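PDB 3V9O: dihydroneopterin aldolase from Burkholderia thailandensis, which belongs to the dihydroneopterin aldolase family of tunnelling-fold enzymes and holds guanine in a pocket between two of its subunits. Local coordinates for residues I91-Q94 against E95-C98; L55-L59 against A60-P64; A83-V86 against A87-H90. One frame throughout, in Å; residues are numbered along the deposited sequence.

Contact 1 (I91-Q94 against E95-C98); sequences IHLQ and ETLC. With GUN (guanine), chain G.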
ATOM      1  N   ILE A  91     -10.137 -25.281 -13.550  1.00 39.30           N
ATOM      2  CA  ILE A  91     -10.062 -23.817 -13.630  1.00 35.12           C
ATOM      3  C   ILE A  91      -9.071 -23.414 -14.747  1.00 33.69           C
ATOM      4  O   ILE A  91      -7.890 -23.802 -14.732  1.00 38.19           O
ATOM      5  CB  ILE A  91      -9.675 -23.309 -12.225  1.00 33.63           C
ATOM      6  CG1 ILE A  91     -10.786 -23.721 -11.242  1.00 38.23           C
ATOM      7  CG2 ILE A  91      -9.452 -21.793 -12.177  1.00 28.86           C
ATOM      8  CD1 ILE A  91     -10.328 -23.886  -9.765  1.00 41.71           C
ATOM      9  N   HIS A  92      -9.555 -22.638 -15.725  1.00 31.78           N
ATOM     10  CA  HIS A  92      -8.748 -22.016 -16.779  1.00 29.20           C
ATOM     11  C   HIS A  92      -8.316 -20.538 -16.553  1.00 23.28           C
ATOM     12  O   HIS A  92      -7.144 -20.180 -16.736  1.00 27.02           O
ATOM     13  CB  HIS A  92      -9.488 -22.118 -18.088  1.00 33.47           C
ATOM     14  CG  HIS A  92      -9.800 -23.532 -18.454  1.00 41.56           C
ATOM     15  ND1 HIS A  92      -9.007 -24.263 -19.309  1.00 42.38           N
ATOM     16  CD2 HIS A  92     -10.760 -24.375 -18.006  1.00 44.92           C
ATOM     17  CE1 HIS A  92      -9.509 -25.484 -19.424  1.00 48.39           C
ATOM     18  NE2 HIS A  92     -10.572 -25.578 -18.643  1.00 47.59           N
ATOM     19  N   LEU A  93      -9.254 -19.695 -16.135  1.00 19.26           N
ATOM     20  CA  LEU A  93      -8.983 -18.270 -15.940  1.00 17.50           C
ATOM     21  C   LEU A  93      -8.778 -17.908 -14.491  1.00 15.60           C
ATOM     22  O   LEU A  93      -9.445 -18.449 -13.582  1.00 17.20           O
ATOM     23  CB  LEU A  93     -10.196 -17.460 -16.448  1.00 19.76           C
ATOM     24  CG  LEU A  93     -10.591 -17.629 -17.882  1.00 21.00           C
ATOM     25  CD1 LEU A  93     -11.848 -16.806 -18.159  1.00 24.57           C
ATOM     26  CD2 LEU A  93      -9.436 -17.158 -18.706  1.00 23.74           C
ATOM     27  N   GLN A  94      -7.914 -16.925 -14.227  1.00 13.73           N
ATOM     28  CA  GLN A  94      -7.767 -16.379 -12.881  1.00 13.77           C
ATOM     29  C   GLN A  94      -9.095 -15.806 -12.390  1.00 14.77           C
ATOM     30  O   GLN A  94      -9.407 -15.981 -11.211  1.00 15.43           O
ATOM     31  CB  GLN A  94      -6.696 -15.282 -12.832  1.00 13.81           C
ATOM     32  CG  GLN A  94      -5.275 -15.837 -13.038  1.00 15.25           C
ATOM     33  CD  GLN A  94      -4.229 -14.900 -12.456  1.00 14.90           C
ATOM     34  OE1 GLN A  94      -4.319 -14.460 -11.321  1.00 16.19           O
ATOM     35  NE2 GLN A  94      -3.188 -14.572 -13.238  1.00 13.22           N
ATOM     36  N   GLU A  95      -9.878 -15.153 -13.241  1.00 14.19           N
ATOM     37  CA  GLU A  95     -11.175 -14.618 -12.825  1.00 14.97           C
ATOM     38  C   GLU A  95     -12.062 -15.708 -12.263  1.00 17.26           C
ATOM     39  O   GLU A  95     -12.749 -15.472 -11.278  1.00 16.20           O
ATOM     40  CB  GLU A  95     -11.917 -13.974 -13.990  1.00 15.96           C
ATOM     41  CG  GLU A  95     -11.353 -12.600 -14.427  1.00 16.30           C
ATOM     42  CD  GLU A  95     -10.135 -12.664 -15.356  1.00 17.85           C
ATOM     43  OE1 GLU A  95      -9.472 -13.713 -15.540  1.00 16.27           O
ATOM     44  OE2 GLU A  95      -9.832 -11.610 -15.938  1.00 17.91           O
ATOM     45  N   THR A  96     -12.038 -16.886 -12.867  1.00 16.92           N
ATOM     46  CA  THR A  96     -12.897 -17.982 -12.363  1.00 15.91           C
ATOM     47  C   THR A  96     -12.538 -18.328 -10.919  1.00 16.98           C
ATOM     48  O   THR A  96     -13.419 -18.431 -10.066  1.00 18.97           O
ATOM     49  CB  THR A  96     -12.774 -19.153 -13.260  1.00 17.24           C
ATOM     50  OG1 THR A  96     -13.264 -18.776 -14.562  1.00 20.09           O
ATOM     51  CG2 THR A  96     -13.583 -20.332 -12.761  1.00 19.88           C
ATOM     52  N   LEU A  97     -11.259 -18.418 -10.602  1.00 14.85           N
ATOM     53  CA  LEU A  97     -10.835 -18.752  -9.252  1.00 15.42           C
ATOM     54  C   LEU A  97     -11.080 -17.593  -8.324  1.00 15.13           C
ATOM     55  O   LEU A  97     -11.615 -17.809  -7.214  1.00 15.92           O
ATOM     56  CB  LEU A  97      -9.338 -19.100  -9.307  1.00 16.35           C
ATOM     57  CG  LEU A  97      -8.727 -19.416  -7.930  1.00 17.03           C
ATOM     58  CD1 LEU A  97      -9.350 -20.603  -7.276  1.00 20.19           C
ATOM     59  CD2 LEU A  97      -7.162 -19.622  -8.056  1.00 18.54           C
ATOM     60  N   CYS A  98     -10.697 -16.388  -8.710  1.00 13.94           N
ATOM     61  CA  CYS A  98     -10.843 -15.248  -7.847  1.00 13.75           C
ATOM     62  C   CYS A  98     -12.304 -14.993  -7.479  1.00 14.82           C
ATOM     63  O   CYS A  98     -12.598 -14.754  -6.298  1.00 14.22           O
ATOM     64  CB  CYS A  98     -10.234 -14.042  -8.579  1.00 14.71           C
ATOM     65  SG  CYS A  98     -10.051 -12.571  -7.542  1.00 17.19           S
TER
HETATM   66  N9  GUN G 145      -4.708 -14.223 -20.423  1.00 17.40           N
HETATM   67  C8  GUN G 145      -4.206 -15.497 -20.195  1.00 20.45           C
HETATM   68  N7  GUN G 145      -4.741 -16.094 -19.034  1.00 18.14           N
HETATM   69  C5  GUN G 145      -5.649 -15.143 -18.611  1.00 13.85           C
HETATM   70  C6  GUN G 145      -6.548 -15.120 -17.444  1.00 13.15           C
HETATM   71  O6  GUN G 145      -6.667 -16.037 -16.616  1.00 15.76           O
HETATM   72  N1  GUN G 145      -7.328 -13.974 -17.297  1.00 14.94           N
HETATM   73  C2  GUN G 145      -7.213 -12.869 -18.138  1.00 14.45           C
HETATM   74  N2  GUN G 145      -7.956 -11.741 -17.884  1.00 15.80           N
HETATM   75  N3  GUN G 145      -6.358 -12.876 -19.251  1.00 14.37           N
HETATM   76  C4  GUN G 145      -5.611 -14.026 -19.411  1.00 14.60           C

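Contact 2 (L55-L59 against A60-P64); sequences LFVPL and ALTTP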
ATOM      1  N   LEU A  55     -10.916 -10.072   4.700  1.00 15.44           N
ATOM      2  CA  LEU A  55     -12.302 -10.254   5.068  1.00 15.56           C
ATOM      3  C   LEU A  55     -12.682  -9.143   6.043  1.00 14.07           C
ATOM      4  O   LEU A  55     -11.987  -8.948   7.064  1.00 16.96           O
ATOM      5  CB  LEU A  55     -12.394 -11.667   5.694  1.00 20.55           C
ATOM      6  CG  LEU A  55     -13.672 -12.414   5.728  1.00 24.80           C
ATOM      7  CD1 LEU A  55     -14.117 -12.628   4.263  1.00 23.18           C
ATOM      8  CD2 LEU A  55     -13.366 -13.774   6.369  1.00 23.14           C
ATOM      9  N   PHE A  56     -13.753  -8.402   5.787  1.00 15.26           N
ATOM     10  CA  PHE A  56     -14.231  -7.307   6.682  1.00 15.34           C
ATOM     11  C   PHE A  56     -15.403  -7.813   7.462  1.00 15.92           C
ATOM     12  O   PHE A  56     -16.424  -8.184   6.845  1.00 17.77           O
ATOM     13  CB  PHE A  56     -14.514  -6.027   5.901  1.00 16.79           C
ATOM     14  CG  PHE A  56     -13.253  -5.540   5.191  1.00 16.54           C
ATOM     15  CD1 PHE A  56     -12.880  -6.024   3.927  1.00 18.10           C
ATOM     16  CD2 PHE A  56     -12.467  -4.611   5.865  1.00 19.49           C
ATOM     17  CE1 PHE A  56     -11.655  -5.592   3.332  1.00 20.25           C
ATOM     18  CE2 PHE A  56     -11.299  -4.160   5.268  1.00 22.61           C
ATOM     19  CZ  PHE A  56     -10.921  -4.636   4.020  1.00 20.78           C
ATOM     20  N   VAL A  57     -15.248  -7.880   8.780  1.00 16.01           N
ATOM     21  CA  VAL A  57     -16.290  -8.401   9.666  1.00 16.17           C
ATOM     22  C   VAL A  57     -16.649  -7.330  10.723  1.00 17.51           C
ATOM     23  O   VAL A  57     -15.725  -6.664  11.256  1.00 17.79           O
ATOM     24  CB  VAL A  57     -15.827  -9.757  10.298  1.00 15.00           C
ATOM     25  CG1 VAL A  57     -15.507 -10.748   9.198  1.00 19.22           C
ATOM     26  CG2 VAL A  57     -14.571  -9.585  11.155  1.00 17.23           C
ATOM     27  N   PRO A  58     -17.913  -7.138  11.061  1.00 18.73           N
ATOM     28  CA  PRO A  58     -18.270  -6.072  11.999  1.00 18.53           C
ATOM     29  C   PRO A  58     -17.629  -6.269  13.376  1.00 19.10           C
ATOM     30  O   PRO A  58     -17.614  -7.391  13.890  1.00 19.72           O
ATOM     31  CB  PRO A  58     -19.808  -6.199  12.121  1.00 21.59           C
ATOM     32  CG  PRO A  58     -20.184  -6.754  10.749  1.00 22.65           C
ATOM     33  CD  PRO A  58     -19.105  -7.733  10.408  1.00 21.84           C
ATOM     34  N   LEU A  59     -17.098  -5.184  13.966  1.00 20.15           N
ATOM     35  CA  LEU A  59     -16.672  -5.218  15.363  1.00 22.75           C
ATOM     36  C   LEU A  59     -17.765  -5.714  16.273  1.00 22.44           C
ATOM     37  O   LEU A  59     -17.507  -6.434  17.233  1.00 26.36           O
ATOM     38  CB  LEU A  59     -16.203  -3.818  15.801  1.00 24.95           C
ATOM     39  CG  LEU A  59     -14.970  -3.318  15.015  1.00 24.02           C
ATOM     40  CD1 LEU A  59     -14.649  -1.848  15.297  1.00 27.14           C
ATOM     41  CD2 LEU A  59     -13.735  -4.178  15.331  1.00 25.75           C
ATOM     42  N   ALA A  60     -19.026  -5.325  16.027  1.00 23.65           N
ATOM     43  CA  ALA A  60     -20.084  -5.679  16.935  1.00 24.21           C
ATOM     44  C   ALA A  60     -20.288  -7.187  16.988  1.00 24.93           C
ATOM     45  O   ALA A  60     -20.854  -7.707  17.972  1.00 28.47           O
ATOM     46  CB  ALA A  60     -21.385  -4.963  16.559  1.00 29.21           C
ATOM     47  N   LEU A  61     -19.848  -7.883  15.953  1.00 23.95           N
ATOM     48  CA  LEU A  61     -19.991  -9.332  15.897  1.00 22.51           C
ATOM     49  C   LEU A  61     -18.710 -10.061  16.273  1.00 23.32           C
ATOM     50  O   LEU A  61     -18.710 -11.294  16.300  1.00 25.08           O
ATOM     51  CB  LEU A  61     -20.427  -9.790  14.488  1.00 24.36           C
ATOM     52  CG  LEU A  61     -21.776  -9.198  14.066  1.00 23.56           C
ATOM     53  CD1 LEU A  61     -22.105  -9.647  12.618  1.00 31.24           C
ATOM     54  CD2 LEU A  61     -22.914  -9.609  14.994  1.00 25.86           C
ATOM     55  N   THR A  62     -17.603  -9.346  16.512  1.00 20.75           N
ATOM     56  CA  THR A  62     -16.283 -10.023  16.603  1.00 19.33           C
ATOM     57  C   THR A  62     -15.399  -9.392  17.640  1.00 19.68           C
ATOM     58  O   THR A  62     -14.176  -9.374  17.496  1.00 21.05           O
ATOM     59  CB  THR A  62     -15.514 -10.034  15.262  1.00 18.69           C
ATOM     60  OG1 THR A  62     -15.225  -8.686  14.860  1.00 18.26           O
ATOM     61  CG2 THR A  62     -16.324 -10.755  14.184  1.00 20.19           C
ATOM     62  N   THR A  63     -15.985  -8.861  18.710  1.00 21.08           N
ATOM     63  CA  THR A  63     -15.206  -8.220  19.771  1.00 22.76           C
ATOM     64  C   THR A  63     -15.242  -9.134  20.950  1.00 25.56           C
ATOM     65  O   THR A  63     -16.267  -9.221  21.618  1.00 25.83           O
ATOM     66  CB  THR A  63     -15.719  -6.768  20.103  1.00 23.35           C
ATOM     67  OG1 THR A  63     -15.507  -5.938  18.931  1.00 24.81           O
ATOM     68  CG2 THR A  63     -14.893  -6.175  21.277  1.00 29.59           C
ATOM     69  N   PRO A  64     -14.150  -9.879  21.196  1.00 21.38           N
ATOM     70  CA  PRO A  64     -14.145 -10.812  22.312  1.00 24.81           C
ATOM     71  C   PRO A  64     -13.989 -10.093  23.619  1.00 26.45           C
ATOM     72  O   PRO A  64     -13.130  -9.194  23.787  1.00 28.72           O
ATOM     73  CB  PRO A  64     -12.919 -11.699  22.040  1.00 23.44           C
ATOM     74  CG  PRO A  64     -11.964 -10.733  21.308  1.00 22.37           C
ATOM     75  CD  PRO A  64     -12.883  -9.885  20.438  1.00 22.04           C
TER

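Contact 3 (A83-V86 against A87-H90); sequences AQCV and ARGH. With EDO (1,2-ethanediol), chain F; SO4 (sulfate ion), chain H.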
ATOM      1  N   ALA A  83      -8.945 -23.462  -0.359  1.00 16.88           N
ATOM      2  CA  ALA A  83      -8.751 -24.887  -0.618  1.00 18.52           C
ATOM      3  C   ALA A  83      -9.948 -25.509  -1.291  1.00 20.42           C
ATOM      4  O   ALA A  83      -9.788 -26.333  -2.243  1.00 22.28           O
ATOM      5  CB  ALA A  83      -8.470 -25.659   0.682  1.00 19.31           C
ATOM      6  N   GLN A  84     -11.154 -25.156  -0.861  1.00 17.49           N
ATOM      7  CA  GLN A  84     -12.346 -25.737  -1.446  1.00 20.31           C
ATOM      8  C   GLN A  84     -12.447 -25.349  -2.928  1.00 19.35           C
ATOM      9  O   GLN A  84     -12.779 -26.175  -3.766  1.00 21.67           O
ATOM     10  CB  GLN A  84     -13.573 -25.265  -0.686  1.00 23.99           C
ATOM     11  CG  GLN A  84     -13.710 -25.942   0.665  1.00 34.53           C
ATOM     12  CD  GLN A  84     -14.662 -25.230   1.629  1.00 45.12           C
ATOM     13  OE1 GLN A  84     -15.218 -24.152   1.335  1.00 44.44           O
ATOM     14  NE2 GLN A  84     -14.846 -25.835   2.806  1.00 50.38           N
ATOM     15  N   CYS A  85     -12.167 -24.094  -3.230  1.00 18.58           N
ATOM     16  CA  CYS A  85     -12.247 -23.633  -4.615  1.00 18.88           C
ATOM     17  C   CYS A  85     -11.205 -24.260  -5.519  1.00 19.69           C
ATOM     18  O   CYS A  85     -11.531 -24.718  -6.640  1.00 22.82           O
ATOM     19  CB  CYS A  85     -12.205 -22.089  -4.661  1.00 16.80           C
ATOM     20  SG  CYS A  85     -13.636 -21.278  -3.955  1.00 19.06           S
ATOM     21  N   VAL A  86      -9.996 -24.374  -5.026  1.00 20.69           N
ATOM     22  CA  VAL A  86      -8.893 -24.963  -5.814  1.00 19.63           C
ATOM     23  C   VAL A  86      -9.192 -26.445  -6.035  1.00 26.55           C
ATOM     24  O   VAL A  86      -8.945 -26.985  -7.150  1.00 26.87           O
ATOM     25  CB  VAL A  86      -7.562 -24.741  -5.059  1.00 22.09           C
ATOM     26  CG1 VAL A  86      -6.429 -25.555  -5.662  1.00 27.82           C
ATOM     27  CG2 VAL A  86      -7.198 -23.292  -5.052  1.00 22.19           C
ATOM     28  N   ALA A  87      -9.799 -27.116  -5.055  1.00 33.73           N
ATOM     29  CA  ALA A  87     -10.029 -28.555  -5.129  1.00 31.09           C
ATOM     30  C   ALA A  87     -11.101 -28.945  -6.149  1.00 31.62           C
ATOM     31  O   ALA A  87     -11.226 -30.130  -6.520  1.00 30.85           O
ATOM     32  CB  ALA A  87     -10.428 -29.084  -3.738  1.00 30.28           C
ATOM     33  N   ARG A  88     -11.897 -27.978  -6.597  1.00 34.21           N
ATOM     34  CA  ARG A  88     -12.922 -28.262  -7.624  1.00 38.99           C
ATOM     35  C   ARG A  88     -12.326 -28.578  -8.990  1.00 40.10           C
ATOM     36  O   ARG A  88     -12.990 -29.174  -9.844  1.00 37.52           O
ATOM     37  CB  ARG A  88     -13.917 -27.108  -7.756  1.00 43.23           C
ATOM     38  CG  ARG A  88     -14.713 -26.822  -6.488  1.00 47.35           C
ATOM     39  CD  ARG A  88     -15.593 -25.613  -6.679  1.00 56.26           C
ATOM     40  NE  ARG A  88     -16.103 -25.076  -5.416  1.00 58.22           N
ATOM     41  CZ  ARG A  88     -16.405 -23.798  -5.226  1.00 57.74           C
ATOM     42  NH1 ARG A  88     -16.226 -22.927  -6.205  1.00 57.25           N
ATOM     43  NH2 ARG A  88     -16.869 -23.384  -4.053  1.00 64.73           N
ATOM     44  N   GLY A  89     -11.077 -28.189  -9.213  1.00 37.17           N
ATOM     45  CA  GLY A  89     -10.415 -28.538 -10.452  1.00 38.33           C
ATOM     46  C   GLY A  89     -11.021 -27.822 -11.652  1.00 46.51           C
ATOM     47  O   GLY A  89     -11.995 -27.064 -11.538  1.00 49.59           O
ATOM     48  N   HIS A  90     -10.417 -28.037 -12.811  1.00 46.21           N
ATOM     49  CA  HIS A  90     -10.959 -27.514 -14.068  1.00 54.92           C
ATOM     50  C   HIS A  90     -11.046 -25.999 -14.206  1.00 56.95           C
ATOM     51  O   HIS A  90     -11.917 -25.482 -14.919  1.00 55.43           O
ATOM     52  CB  HIS A  90     -12.334 -28.153 -14.361  1.00 64.66           C
ATOM     53  CG  HIS A  90     -12.344 -29.648 -14.236  1.00 68.52           C
ATOM     54  ND1 HIS A  90     -12.931 -30.307 -13.174  1.00 67.77           N
ATOM     55  CD2 HIS A  90     -11.816 -30.612 -15.029  1.00 68.36           C
ATOM     56  CE1 HIS A  90     -12.775 -31.611 -13.324  1.00 65.50           C
ATOM     57  NE2 HIS A  90     -12.101 -31.824 -14.441  1.00 67.80           N
TER
HETATM   58  C1  EDO F 144     -14.504 -22.820 -10.013  1.00 50.51           C
HETATM   59  O1  EDO F 144     -15.774 -22.786  -9.363  1.00 56.22           O
HETATM   60  C2  EDO F 144     -13.433 -22.569  -8.959  1.00 44.92           C
HETATM   61  O2  EDO F 144     -13.909 -23.075  -7.695  1.00 35.27           O
HETATM   62  S   SO4 H 146      -7.515 -30.894 -12.547  1.00 75.87           S
HETATM   63  O1  SO4 H 146      -7.287 -31.930 -13.559  1.00 79.51           O
HETATM   64  O2  SO4 H 146      -8.616 -31.294 -11.670  1.00 77.45           O
HETATM   65  O3  SO4 H 146      -6.288 -30.744 -11.760  1.00 73.65           O
HETATM   66  O4  SO4 H 146      -7.873 -29.621 -13.186  1.00 75.04           O

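Contact 1 (I91-Q94 against E95-C98)
L93 and E95 take hold of the flat guanine from two directions. The L93 methyl CD2 lies over one face, 3.8 Å from guanine C6, while the E95 carboxylate meets the ring side bearing N1 and N2, its plane turned by only about 17° from that of the base. Both carboxylate oxygens are used: guanine N1 donates to E95 OE1 at 2.8 Å, and guanine N2 donates to E95 OE2 at 2.7 Å. The bend at chi2 (82°) folds the glutamate chain back so that OE1 also comes within 3.9 Å of L93 CB. The third bond is from Q94 N to guanine O6, 2.8 Å long, so a backbone amide of the helix's first turn meets the base. V73, D74 and Y75 of the second subunit add further bonds, and A38 also belongs to the pocket.

L93 is the N-cap. Its carbonyl takes weak bonds from T96 N and L97 N; the first strong helical bond here is C98 N to Q94 O, 2.8 Å and almost straight at 174°. Ahead of the cap, I91 CG2 packs on L97 CB at 3.9 Å, the two side chains crossing at about a right angle. T96 OG1 is bonded to D67 of the second subunit. The side-chain amide of Q94 bonds to T118 OG1 and V130 O of its own chain and to Y75 OH of the second subunit. Helix 94-106 thus starts at the subunit interface: Q94 and C98 rest on strands 113-120 and 127-137, while L97 touches M34 of strand 22-34, T118, and C85 and V86 of helix 76-87.

Contact 2 (L55-L59 against A60-P64)
A60 occupies the third corner of a type I turn that carries L61 back to P58, at the point where strand 47-58 of the tunnelling-fold sheet runs out. A second type I turn, L59 to T62, overlaps the first, so the chain bends sharply away from the strand direction. L61 closes the first turn: L61 N donates to P58 O at 3.1 Å. Its side chain lies beside the proline ring and points the same way, with CD1 3.9 Å from P58 CG.

T62 does two jobs. T62 N closes the second turn on L59 O (3.0 Å, 167°), and its hydroxyl goes one carbonyl further back, OG1 donating to P58 O at 2.9 Å. A chi1 of 63° sets OG1 between the backbone N and carbonyl carbon, directed at that oxygen. P58 O is therefore gripped from opposite faces of its plane, by the L61 amide and the T62 hydroxyl. The T62 methyl CG2 meanwhile packs across V57 CG2 at 3.7 Å, tying the turn to the end of the strand. R23 of the neighbouring strand 22-34 bonds to T62 O and lies against V57, L59 and T63.

T63 repeats the pattern one residue on, with D99 of the third subunit against it; T96 of that subunit meets P64, next in the chain. T63 OG1 donates to L59 O at 2.7 Å, 37° out of the carbonyl plane and on the face opposite T62 N.

Contact 3 (A83-V86 against A87-H90)
R88 turns CG beside its own backbone N (chi1 -62°) and then runs extended to NE, which lays the guanidinium back along the last turn of helix 76-87. C85 adopts a similar first torsion (-67°), and its SG ends over one face of that guanidinium, 3.8 Å from R88 NH1. This is a helix C-terminus ended by a glycine: G89, with positive phi, is the first residue to leave helical geometry.

The backbone bonds tell how the helix winds down. A87 N still reaches A83 O, four residues back. Then the spacing tightens to three: R88 N bonds to C85 O at 3.3 Å, with only a weak bond to Q84 O, and G89 N bonds to V86 O at 3.2 Å. The R88 aliphatic chain runs alongside, CG sitting 3.4 Å from Q84 O.

A 1,2-ethanediol, probably from the crystallisation liquor, bridges side chain and backbone. Its O2 donates to C85 O at 3.1 Å, while R88 NH1 bonds to its O1, which lies in the guanidinium plane. On the inner side C85 packs against L97, A100 and I101 of helix 94-106, and R88 also reaches A100.

Past the glycine, H90, poorly ordered, points its N at a sulfate, probably also from the liquor and held by N35 as well; the bond from H90 N to sulfate O4 is 3.0 Å, nearly straight at 171°.

Overall arrangement
Contact 1 is buried, contact 2 partly so, and contact 3 lies at the surface. Contacts 1 and 3 adjoin along the chain, at the start of helix 94-106 and the end of helix 76-87, and touch where I91 CD1 comes 3.5 Å from C85 O. Contact 2 stands on the other side of the chain's centre, about 29 Å from contact 1 between centres. The assembly brings copies of them together, T96 of one subunit meeting P64 of another. Helix-start amide and carboxylate bind guanine in contact 1; threonine hydroxyls hold turn carbonyls in contact 2; in contact 3 the polar groups at the helix end bind 1,2-ethanediol and sulfate, probably from the crystallisation liquor.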